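Local structure of aspartate aminotransferase (Thermotoga maritima, 1O4S) at residues Gly49-Pro54 against Gly325-Phe330; Asp213-Ser218 against Tyr240-Ser245; Phe302-Asn307 against Thr370-Leu375. The protein catalyses the pyridoxal-phosphate-dependent transfer of the amino group from L-aspartate to 2-oxoglutarate, giving oxaloacetate and L-glutamate, and works as a homodimer. All coordinates share one frame; numbering follows the deposited sequence.

Contacts 1 and 2 are buried and both belong to the active site, whereas contact 3 lies partly buried, farther from the chain centre. Contact 2 is polar and built on the large seven-stranded sheet: a parallel strand pair, a beta turn, two waters and the cofactor. Contact 1 sets two aromatic rings against a loop backbone and Pro51, and its Tyr328 reaches Tyr216 of contact 2, OH to OH 2.6 Å apart in a probable hydrogen bond. Contact 3 joins two helices through aliphatic carbons and one arginine; that Arg305 forms a salt bridge with Asp52 of Gly49-Pro54, while Phe302 packs on Phe327. Contacts 2 and 3 do not touch, their centres being about 22 Å apart.

Contact 1: Gly49-Pro54 against Gly325-Phe330; sequences GEPDFP and GAFYLF
The ring of Phe327 meets the Gly49-Pro54 loop with its outer atoms. Gly49 C lies in the plane of the ring at its edge, 3.8 Å from Phe327 CZ, which also approaches Glu50 C and Pro51 N, obliquely to the ring. Phe327 CE2 touches Pro51 CG at 3.9 Å, the two side chains crossing at about a right angle. Phe327 CG sits between its backbone N and carbonyl carbon (chi1 46°), a conformation that carries the ring toward the loop and onto Phe302, the ring planes about 30° apart. Tyr328, at the start of strand 328-332, sets off to one side of the loop, and only its hydroxyl end comes near: OH stands 3.5 Å from Gly49 CA, which approaches near the plane of the phenol ring. The hydroxyl finds its polar partner in Tyr216 OH. Replacing Phe327 by an alanine would probably leave Pro51 CG and the Gly49-Glu50 peptide without their packing partner and let the loop shift. Glu50 bonds to Thr251 and to Tyr74 N of the second subunit. Gly49 probably binds L-aspartate, and Tyr328 packs on Arg365, another probable substrate residue: this is the substrate side of an aspartate aminotransferase active site at the dimer interface.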
loop_
_atom_site.group_PDB
_atom_site.type_symbol
_atom_site.label_atom_id
_atom_site.label_comp_id
_atom_site.label_asym_id
_atom_site.label_seq_id
_atom_site.Cartn_x
_atom_site.Cartn_y
_atom_site.Cartn_z
ATOM N N GLY B 49 -11.155 -9.984 13.252
ATOM C CA GLY B 49 -9.789 -9.605 13.534
ATOM C C GLY B 49 -9.594 -8.148 13.923
ATOM O O GLY B 49 -8.462 -7.639 13.814
ATOM N N GLU B 50 -10.666 -7.463 14.359
ATOM C CA GLU B 50 -10.588 -6.046 14.753
ATOM C C GLU B 50 -11.462 -5.752 15.958
ATOM O O GLU B 50 -12.536 -6.324 16.071
ATOM C CB GLU B 50 -11.014 -5.097 13.598
ATOM C CG GLU B 50 -12.491 -5.157 13.228
ATOM C CD GLU B 50 -12.818 -4.535 11.885
ATOM O OE1 GLU B 50 -12.115 -3.578 11.478
ATOM O OE2 GLU B 50 -13.809 -5.002 11.256
ATOM N N PRO B 51 -11.029 -4.811 16.809
ATOM C CA PRO B 51 -11.831 -4.444 17.973
ATOM C C PRO B 51 -13.180 -3.851 17.578
ATOM O O PRO B 51 -13.351 -3.248 16.506
ATOM C CB PRO B 51 -10.929 -3.457 18.745
ATOM C CG PRO B 51 -9.562 -3.684 18.199
ATOM C CD PRO B 51 -9.757 -4.062 16.760
ATOM N N ASP B 52 -14.158 -4.058 18.431
ATOM C CA ASP B 52 -15.505 -3.537 18.208
ATOM C C ASP B 52 -15.695 -2.164 18.889
ATOM O O ASP B 52 -16.713 -1.901 19.513
ATOM C CB ASP B 52 -16.532 -4.549 18.738
ATOM C CG ASP B 52 -16.344 -4.862 20.226
ATOM O OD1 ASP B 52 -15.198 -5.045 20.669
ATOM O OD2 ASP B 52 -17.287 -4.977 21.023
ATOM N N PHE B 53 -14.669 -1.340 18.887
ATOM C CA PHE B 53 -14.739 -0.043 19.509
ATOM C C PHE B 53 -14.623 0.942 18.339
ATOM O O PHE B 53 -14.089 0.610 17.285
ATOM C CB PHE B 53 -13.602 0.154 20.519
ATOM C CG PHE B 53 -13.881 -0.416 21.878
ATOM C CD1 PHE B 53 -14.005 0.402 22.982
ATOM C CD2 PHE B 53 -14.015 -1.785 22.059
ATOM C CE1 PHE B 53 -14.280 -0.136 24.255
ATOM C CE2 PHE B 53 -14.286 -2.317 23.314
ATOM C CZ PHE B 53 -14.415 -1.488 24.401
ATOM N N PRO B 54 -15.134 2.151 18.516
ATOM C CA PRO B 54 -14.967 3.189 17.492
ATOM C C PRO B 54 -13.570 3.698 17.575
ATOM O O PRO B 54 -12.861 3.423 18.538
ATOM C CB PRO B 54 -15.993 4.282 17.901
ATOM C CG PRO B 54 -16.277 4.070 19.375
ATOM C CD PRO B 54 -15.906 2.635 19.684
ATOM N N GLY B 325 -3.039 -12.284 25.928
ATOM C CA GLY B 325 -3.105 -11.083 25.115
ATOM C C GLY B 325 -3.892 -11.280 23.828
ATOM O O GLY B 325 -4.353 -12.399 23.554
ATOM N N ALA B 326 -4.037 -10.194 23.051
ATOM C CA ALA B 326 -4.877 -10.131 21.853
ATOM C C ALA B 326 -6.334 -10.416 22.248
ATOM O O ALA B 326 -6.691 -10.201 23.398
ATOM C CB ALA B 326 -4.358 -11.071 20.735
ATOM N N PHE B 327 -7.192 -10.813 21.309
ATOM C CA PHE B 327 -8.589 -11.047 21.641
ATOM C C PHE B 327 -9.131 -12.296 21.002
ATOM O O PHE B 327 -10.310 -12.372 20.624
ATOM C CB PHE B 327 -9.463 -9.824 21.372
ATOM C CG PHE B 327 -9.233 -9.153 20.043
ATOM C CD1 PHE B 327 -9.798 -9.655 18.876
ATOM C CD2 PHE B 327 -8.486 -7.985 19.969
ATOM C CE1 PHE B 327 -9.590 -9.012 17.656
ATOM C CE2 PHE B 327 -8.290 -7.349 18.762
ATOM C CZ PHE B 327 -8.835 -7.860 17.612
ATOM N N TYR B 328 -8.250 -13.300 20.959
ATOM C CA TYR B 328 -8.543 -14.641 20.449
ATOM C C TYR B 328 -8.391 -15.742 21.513
ATOM O O TYR B 328 -7.609 -15.646 22.487
ATOM C CB TYR B 328 -7.636 -14.970 19.272
ATOM C CG TYR B 328 -7.512 -13.829 18.324
ATOM C CD1 TYR B 328 -8.571 -13.492 17.498
ATOM C CD2 TYR B 328 -6.373 -13.028 18.312
ATOM C CE1 TYR B 328 -8.488 -12.421 16.655
ATOM C CE2 TYR B 328 -6.274 -11.956 17.461
ATOM C CZ TYR B 328 -7.352 -11.648 16.628
ATOM O OH TYR B 328 -7.297 -10.600 15.722
ATOM N N LEU B 329 -9.178 -16.786 21.308
ATOM C CA LEU B 329 -9.088 -17.989 22.083
ATOM C C LEU B 329 -9.063 -19.150 21.072
ATOM O O LEU B 329 -9.960 -19.281 20.229
ATOM C CB LEU B 329 -10.265 -18.073 23.064
ATOM C CG LEU B 329 -10.046 -19.116 24.156
ATOM C CD1 LEU B 329 -10.612 -18.669 25.497
ATOM C CD2 LEU B 329 -10.636 -20.445 23.744
ATOM N N PHE B 330 -8.016 -19.973 21.149
ATOM C CA PHE B 330 -7.801 -21.048 20.184
ATOM C C PHE B 330 -8.076 -22.403 20.866
ATOM O O PHE B 330 -7.213 -22.948 21.556
ATOM C CB PHE B 330 -6.362 -20.948 19.671
ATOM C CG PHE B 330 -6.134 -21.566 18.308
ATOM C CD1 PHE B 330 -5.148 -22.515 18.128
ATOM C CD2 PHE B 330 -6.872 -21.153 17.204
ATOM C CE1 PHE B 330 -4.929 -23.066 16.885
ATOM C CE2 PHE B 330 -6.657 -21.683 15.972
ATOM C CZ PHE B 330 -5.687 -22.642 15.799
#

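Contact 2: Asp213-Ser218 against Tyr240-Ser245. With PLP (pyridoxal-5'-phosphate), chain M.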
loop_
_atom_site.group_PDB
_atom_site.type_symbol
_atom_site.label_atom_id
_atom_site.label_comp_id
_atom_site.label_asym_id
_atom_site.label_seq_id
_atom_site.Cartn_x
_atom_site.Cartn_y
_atom_site.Cartn_z
ATOM N N ASP B 213 6.324 -8.721 15.452
ATOM C CA ASP B 213 5.013 -8.151 15.215
ATOM C C ASP B 213 4.298 -8.062 16.549
ATOM O O ASP B 213 3.689 -9.041 17.013
ATOM C CB ASP B 213 4.248 -9.061 14.258
ATOM C CG ASP B 213 2.852 -8.551 13.925
ATOM O OD1 ASP B 213 2.397 -7.531 14.526
ATOM O OD2 ASP B 213 2.138 -9.153 13.073
ATOM N N GLU B 214 4.319 -6.863 17.124
ATOM C CA GLU B 214 3.813 -6.613 18.462
ATOM C C GLU B 214 2.536 -5.755 18.481
ATOM O O GLU B 214 2.305 -4.977 19.393
ATOM C CB GLU B 214 4.967 -6.025 19.309
ATOM C CG GLU B 214 5.994 -7.108 19.700
ATOM C CD GLU B 214 7.177 -6.642 20.560
ATOM O OE1 GLU B 214 7.027 -5.758 21.466
ATOM O OE2 GLU B 214 8.291 -7.205 20.349
ATOM N N VAL B 215 1.696 -5.916 17.473
ATOM C CA VAL B 215 0.525 -5.058 17.314
ATOM C C VAL B 215 -0.507 -5.192 18.438
ATOM O O VAL B 215 -1.331 -4.290 18.630
ATOM C CB VAL B 215 -0.245 -5.270 16.002
ATOM C CG1 VAL B 215 0.456 -4.619 14.897
ATOM C CG2 VAL B 215 -0.522 -6.748 15.725
ATOM N N TYR B 216 -0.452 -6.316 19.168
ATOM C CA TYR B 216 -1.399 -6.597 20.250
ATOM C C TYR B 216 -0.791 -6.306 21.595
ATOM O O TYR B 216 -1.358 -6.665 22.598
ATOM C CB TYR B 216 -1.861 -8.054 20.191
ATOM C CG TYR B 216 -2.699 -8.383 18.982
ATOM C CD1 TYR B 216 -4.029 -8.010 18.923
ATOM C CD2 TYR B 216 -2.184 -9.098 17.921
ATOM C CE1 TYR B 216 -4.809 -8.326 17.850
ATOM C CE2 TYR B 216 -2.970 -9.415 16.817
ATOM C CZ TYR B 216 -4.279 -9.014 16.792
ATOM O OH TYR B 216 -5.084 -9.298 15.728
ATOM N N ASP B 217 0.346 -5.622 21.624
ATOM C CA ASP B 217 1.081 -5.437 22.880
ATOM C C ASP B 217 0.354 -4.655 23.998
ATOM O O ASP B 217 0.750 -4.751 25.173
ATOM C CB ASP B 217 2.473 -4.834 22.647
ATOM C CG ASP B 217 2.445 -3.356 22.236
ATOM O OD1 ASP B 217 3.510 -2.695 22.344
ATOM O OD2 ASP B 217 1.466 -2.779 21.735
ATOM N N SER B 218 -0.662 -3.868 23.623
ATOM C CA SER B 218 -1.486 -3.110 24.561
ATOM C C SER B 218 -2.563 -3.978 25.122
ATOM O O SER B 218 -3.061 -3.721 26.202
ATOM C CB SER B 218 -2.206 -1.946 23.822
ATOM O OG SER B 218 -1.440 -0.790 24.007
ATOM N N TYR B 240 11.148 -4.005 14.373
ATOM C CA TYR B 240 10.038 -3.904 15.279
ATOM C C TYR B 240 8.817 -3.394 14.522
ATOM O O TYR B 240 8.896 -2.401 13.812
ATOM C CB TYR B 240 10.424 -2.985 16.437
ATOM C CG TYR B 240 9.323 -2.702 17.418
ATOM C CD1 TYR B 240 9.019 -3.609 18.446
ATOM C CD2 TYR B 240 8.564 -1.502 17.323
ATOM C CE1 TYR B 240 7.976 -3.329 19.369
ATOM C CE2 TYR B 240 7.547 -1.216 18.230
ATOM C CZ TYR B 240 7.245 -2.130 19.247
ATOM O OH TYR B 240 6.260 -1.828 20.149
ATOM N N ILE B 241 7.699 -4.103 14.669
ATOM C CA ILE B 241 6.462 -3.759 13.991
ATOM C C ILE B 241 5.307 -3.573 14.960
ATOM O O ILE B 241 5.033 -4.436 15.811
ATOM C CB ILE B 241 6.137 -4.803 12.895
ATOM C CG1 ILE B 241 7.231 -4.696 11.834
ATOM C CG2 ILE B 241 4.735 -4.579 12.325
ATOM C CD1 ILE B 241 7.155 -5.622 10.768
ATOM N N ASN B 242 4.624 -2.435 14.808
ATOM C CA ASN B 242 3.450 -2.090 15.603
ATOM C C ASN B 242 2.564 -1.131 14.788
ATOM O O ASN B 242 2.823 -0.875 13.613
ATOM C CB ASN B 242 3.903 -1.532 16.963
ATOM C CG ASN B 242 2.908 -1.805 18.112
ATOM O OD1 ASN B 242 1.706 -1.925 17.900
ATOM N ND2 ASN B 242 3.426 -1.856 19.340
ATOM N N GLY B 243 1.479 -0.658 15.386
ATOM C CA GLY B 243 0.608 0.321 14.764
ATOM C C GLY B 243 -0.609 0.592 15.623
ATOM O O GLY B 243 -0.637 0.215 16.798
ATOM N N PHE B 244 -1.621 1.216 15.024
ATOM C CA PHE B 244 -2.742 1.778 15.780
ATOM C C PHE B 244 -3.998 0.963 15.671
ATOM O O PHE B 244 -5.000 1.237 16.347
ATOM C CB PHE B 244 -2.993 3.220 15.307
ATOM C CG PHE B 244 -1.857 4.111 15.599
ATOM C CD1 PHE B 244 -0.755 4.140 14.741
ATOM C CD2 PHE B 244 -1.822 4.850 16.783
ATOM C CE1 PHE B 244 0.337 4.939 15.016
ATOM C CE2 PHE B 244 -0.723 5.652 17.086
ATOM C CZ PHE B 244 0.360 5.696 16.205
ATOM N N SER B 245 -3.948 -0.048 14.821
ATOM C CA SER B 245 -5.149 -0.785 14.447
ATOM C C SER B 245 -5.812 -1.425 15.658
ATOM O O SER B 245 -7.000 -1.302 15.844
ATOM C CB SER B 245 -4.813 -1.865 13.432
ATOM O OG SER B 245 -4.746 -1.339 12.121
HETATM N N1 PLP M . -0.384 -8.958 12.714
HETATM C C2 PLP M . -1.423 -9.683 13.261
HETATM C C2A PLP M . -1.065 -11.049 13.768
HETATM C C3 PLP M . -2.730 -9.171 13.296
HETATM O O3 PLP M . -3.637 -9.827 13.795
HETATM C C4 PLP M . -2.988 -7.875 12.822
HETATM C C4A PLP M . -4.420 -7.300 12.885
HETATM C C5 PLP M . -1.884 -7.163 12.291
HETATM C C6 PLP M . -0.610 -7.723 12.243
HETATM C C5A PLP M . -1.925 -5.759 11.726
HETATM O O4P PLP M . -2.948 -5.266 10.877
HETATM P P PLP M . -2.980 -3.744 10.382
HETATM O O1P PLP M . -4.439 -3.475 10.422
HETATM O O2P PLP M . -2.168 -2.902 11.276
HETATM O O3P PLP M . -2.462 -3.923 9.009
HETATM O O HOH W 1 5.840 -3.495 22.254
HETATM O O HOH W 2 -2.006 -1.986 17.436
#
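Asp213 and Ile241 form a parallel bridge, their side chains on the same face of the sheet. The Asp213 carboxylate, swung clear of the backbone nitrogen (chi1 -179°), reaches the cofactor: OD2 lies 2.6 Å from PLP N1 and is also bonded to Tyr138. An aspartate at the pyridine nitrogen is a hallmark of this aminotransferase fold, and its negative charge probably stabilises a protonated ring. Glu214 continues the pairing, its N donating a straight bond to Ile241 O (2.9 Å). Its extended side chain brings OE1 to the edge of the Tyr240 ring, 3.3 Å from CE1, with carboxylate and ring planes 86° apart; Ser227 and a water also hold OE1. Val215 turns its two methyls different ways, CG1 over the backbone of Asn242 and Gly243, CG2 against the pyridine ring 3.6 Å from PLP C6. A second water joins Val215 O to Gly243 O. Tyr216 leans away from the strand, and its OH makes a very short bond of 2.5 Å with PLP O3. Asp217, ending the type I turn from Glu214, receives two weak bonds from Asn242 ND2, which is gripped more firmly by Tyr240 OH at 2.9 Å, in the amide plane. The first water links Asp217 OD1, Glu214 OE1 and Tyr240 OH, while Arg94 pairs with the carboxylate. After the end of strand 238-243, Ser245 OG donates to PLP O1P at 2.7 Å. Strand 238-243 runs between the parallel strand 209-213 and the antiparallel strand 256-259, on which Tyr240 and Asn242 pack, and helix 109-121 lies against Asp213, Val215 and Ile241.

Contact 3: Phe302-Asn307 against Thr370-Leu375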
loop_
_atom_site.group_PDB
_atom_site.type_symbol
_atom_site.label_atom_id
_atom_site.label_comp_id
_atom_site.label_asym_id
_atom_site.label_seq_id
_atom_site.Cartn_x
_atom_site.Cartn_y
_atom_site.Cartn_z
ATOM N N PHE B 302 -11.814 -5.764 27.245
ATOM C CA PHE B 302 -11.334 -7.012 26.670
ATOM C C PHE B 302 -10.838 -8.009 27.729
ATOM O O PHE B 302 -11.063 -9.211 27.600
ATOM C CB PHE B 302 -10.239 -6.766 25.621
ATOM C CG PHE B 302 -10.772 -6.528 24.234
ATOM C CD1 PHE B 302 -11.184 -7.581 23.448
ATOM C CD2 PHE B 302 -10.884 -5.253 23.726
ATOM C CE1 PHE B 302 -11.685 -7.361 22.168
ATOM C CE2 PHE B 302 -11.361 -5.035 22.441
ATOM C CZ PHE B 302 -11.767 -6.097 21.669
ATOM N N LYS B 303 -10.195 -7.508 28.776
ATOM C CA LYS B 303 -9.731 -8.367 29.886
ATOM C C LYS B 303 -10.904 -9.100 30.528
ATOM O O LYS B 303 -10.827 -10.283 30.778
ATOM C CB LYS B 303 -8.993 -7.542 30.947
ATOM C CG LYS B 303 -8.360 -8.338 32.104
ATOM C CD LYS B 303 -7.426 -7.431 32.918
ATOM C CE LYS B 303 -6.708 -8.204 34.005
ATOM N NZ LYS B 303 -6.041 -7.348 35.050
ATOM N N GLU B 304 -11.994 -8.387 30.771
ATOM C CA GLU B 304 -13.125 -8.992 31.422
ATOM C C GLU B 304 -13.930 -9.921 30.506
ATOM O O GLU B 304 -14.528 -10.892 30.992
ATOM C CB GLU B 304 -13.964 -7.935 32.145
ATOM C CG GLU B 304 -15.144 -7.348 31.429
ATOM C CD GLU B 304 -15.982 -6.507 32.380
ATOM O OE1 GLU B 304 -15.408 -6.091 33.443
ATOM O OE2 GLU B 304 -17.194 -6.260 32.072
ATOM N N ARG B 305 -13.911 -9.667 29.201
ATOM C CA ARG B 305 -14.458 -10.612 28.226
ATOM C C ARG B 305 -13.608 -11.893 28.169
ATOM O O ARG B 305 -14.136 -12.998 28.058
ATOM C CB ARG B 305 -14.488 -9.992 26.815
ATOM C CG ARG B 305 -15.487 -8.834 26.624
ATOM C CD ARG B 305 -15.190 -8.042 25.442
ATOM N NE ARG B 305 -16.195 -7.026 25.129
ATOM C CZ ARG B 305 -16.150 -6.290 24.035
ATOM N NH1 ARG B 305 -15.150 -6.460 23.176
ATOM N NH2 ARG B 305 -17.099 -5.394 23.780
ATOM N N LYS B 306 -12.293 -11.715 28.231
ATOM C CA LYS B 306 -11.336 -12.804 28.235
ATOM C C LYS B 306 -11.617 -13.661 29.453
ATOM O O LYS B 306 -11.807 -14.854 29.324
ATOM C CB LYS B 306 -9.900 -12.250 28.245
ATOM C CG LYS B 306 -8.763 -13.315 28.197
ATOM C CD LYS B 306 -8.382 -13.908 29.572
ATOM C CE LYS B 306 -7.715 -12.885 30.501
ATOM N NZ LYS B 306 -7.226 -13.495 31.815
ATOM N N ASN B 307 -11.672 -13.058 30.634
ATOM C CA ASN B 307 -11.978 -13.812 31.860
ATOM C C ASN B 307 -13.293 -14.569 31.769
ATOM O O ASN B 307 -13.395 -15.683 32.255
ATOM C CB ASN B 307 -12.045 -12.899 33.082
ATOM C CG ASN B 307 -10.694 -12.403 33.512
ATOM O OD1 ASN B 307 -9.672 -13.021 33.211
ATOM N ND2 ASN B 307 -10.671 -11.272 34.215
ATOM N N THR B 370 -16.727 -8.836 20.948
ATOM C CA THR B 370 -18.154 -8.574 21.068
ATOM C C THR B 370 -18.573 -8.547 22.534
ATOM O O THR B 370 -17.811 -8.907 23.429
ATOM C CB THR B 370 -19.032 -9.579 20.251
ATOM O OG1 THR B 370 -19.304 -10.754 21.010
ATOM C CG2 THR B 370 -18.315 -10.151 19.043
ATOM N N SER B 371 -19.790 -8.081 22.769
ATOM C CA SER B 371 -20.278 -7.894 24.118
ATOM C C SER B 371 -20.373 -9.218 24.896
ATOM O O SER B 371 -20.553 -10.292 24.309
ATOM C CB SER B 371 -21.633 -7.222 24.066
ATOM O OG SER B 371 -22.525 -8.026 23.341
ATOM N N ILE B 372 -20.247 -9.119 26.222
ATOM C CA ILE B 372 -20.442 -10.265 27.093
ATOM C C ILE B 372 -21.797 -10.885 26.837
ATOM O O ILE B 372 -21.926 -12.111 26.866
ATOM C CB ILE B 372 -20.220 -9.892 28.583
ATOM C CG1 ILE B 372 -18.716 -9.805 28.829
ATOM C CG2 ILE B 372 -20.822 -10.954 29.527
ATOM C CD1 ILE B 372 -18.338 -9.496 30.231
ATOM N N GLU B 373 -22.775 -10.043 26.508
ATOM C CA GLU B 373 -24.134 -10.494 26.216
ATOM C C GLU B 373 -24.165 -11.479 25.039
ATOM O O GLU B 373 -24.763 -12.547 25.111
ATOM C CB GLU B 373 -25.044 -9.294 25.902
ATOM C CG GLU B 373 -26.506 -9.695 25.669
ATOM C CD GLU B 373 -27.412 -8.543 25.217
ATOM O OE1 GLU B 373 -26.881 -7.482 24.848
ATOM O OE2 GLU B 373 -28.666 -8.710 25.231
ATOM N N ARG B 374 -23.535 -11.081 23.955
ATOM C CA ARG B 374 -23.505 -11.884 22.744
ATOM C C ARG B 374 -22.613 -13.106 22.914
ATOM O O ARG B 374 -22.942 -14.170 22.412
ATOM C CB ARG B 374 -23.021 -11.047 21.560
ATOM C CG ARG B 374 -23.970 -9.944 21.182
ATOM C CD ARG B 374 -25.223 -10.428 20.493
ATOM N NE ARG B 374 -25.035 -10.529 19.038
ATOM C CZ ARG B 374 -25.870 -11.165 18.205
ATOM N NH1 ARG B 374 -26.947 -11.792 18.676
ATOM N NH2 ARG B 374 -25.600 -11.190 16.897
ATOM N N LEU B 375 -21.485 -12.921 23.603
ATOM C CA LEU B 375 -20.600 -14.016 23.957
ATOM C C LEU B 375 -21.331 -15.072 24.788
ATOM O O LEU B 375 -21.101 -16.259 24.620
ATOM C CB LEU B 375 -19.384 -13.508 24.720
ATOM C CG LEU B 375 -18.319 -12.750 23.917
ATOM C CD1 LEU B 375 -17.344 -12.146 24.887
ATOM C CD2 LEU B 375 -17.601 -13.673 22.970
#
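Aliphatic packing brings Arg305 and Ile372 together. Arg305 CG lies 4.0 Å from Ile372 CG1, the two side chains crossing obliquely, and Arg305 CB meets Leu375 CD1 at 4.1 Å. The leucine points toward helix 296-315, whereas Ile372 starts off to one side and brings only its end nearer. Its CD1 reaches Glu304, touching both CG and OE2, the latter at 3.9 Å; these side chains cross at about a right angle, and the glutamate is exposed, so this margin of the contact borders solvent.

The polar part belongs to the guanidinium of Arg305. Its CG stands beside the backbone N (chi1 -68°), and the chain is then extended as far as NE, which carries the charged group past Ile372 to the backbone of Thr370. Thr370 O sits over one face of the guanidinium, offset toward its rim, and although NE is only 3.0 Å from this oxygen the angle is too poor for a hydrogen bond. The approach is better read as a carbonyl resting on a cationic plane, where the cation and the partly negative oxygen probably attract. Two of its nitrogens have partners elsewhere: NH2 forms a salt bridge with Asp52, and NH1 bonds weakly to Phe368 O. NH1 also lies 3.7 Å above one face of the Phe302 ring, offset toward the rim.

Capping is the third element. Ser371 is the N-cap of helix 372-386, its OG accepting from Arg374 N at 3.3 Å, and Arg374 in turn pairs with Asp42.

The contact thus joins the middle of helix 296-315 to the first turn of helix 372-386, which follows strand 363-367; helix 296-315 is itself followed by strand 328-332, that strand's neighbour in the small four-stranded sheet.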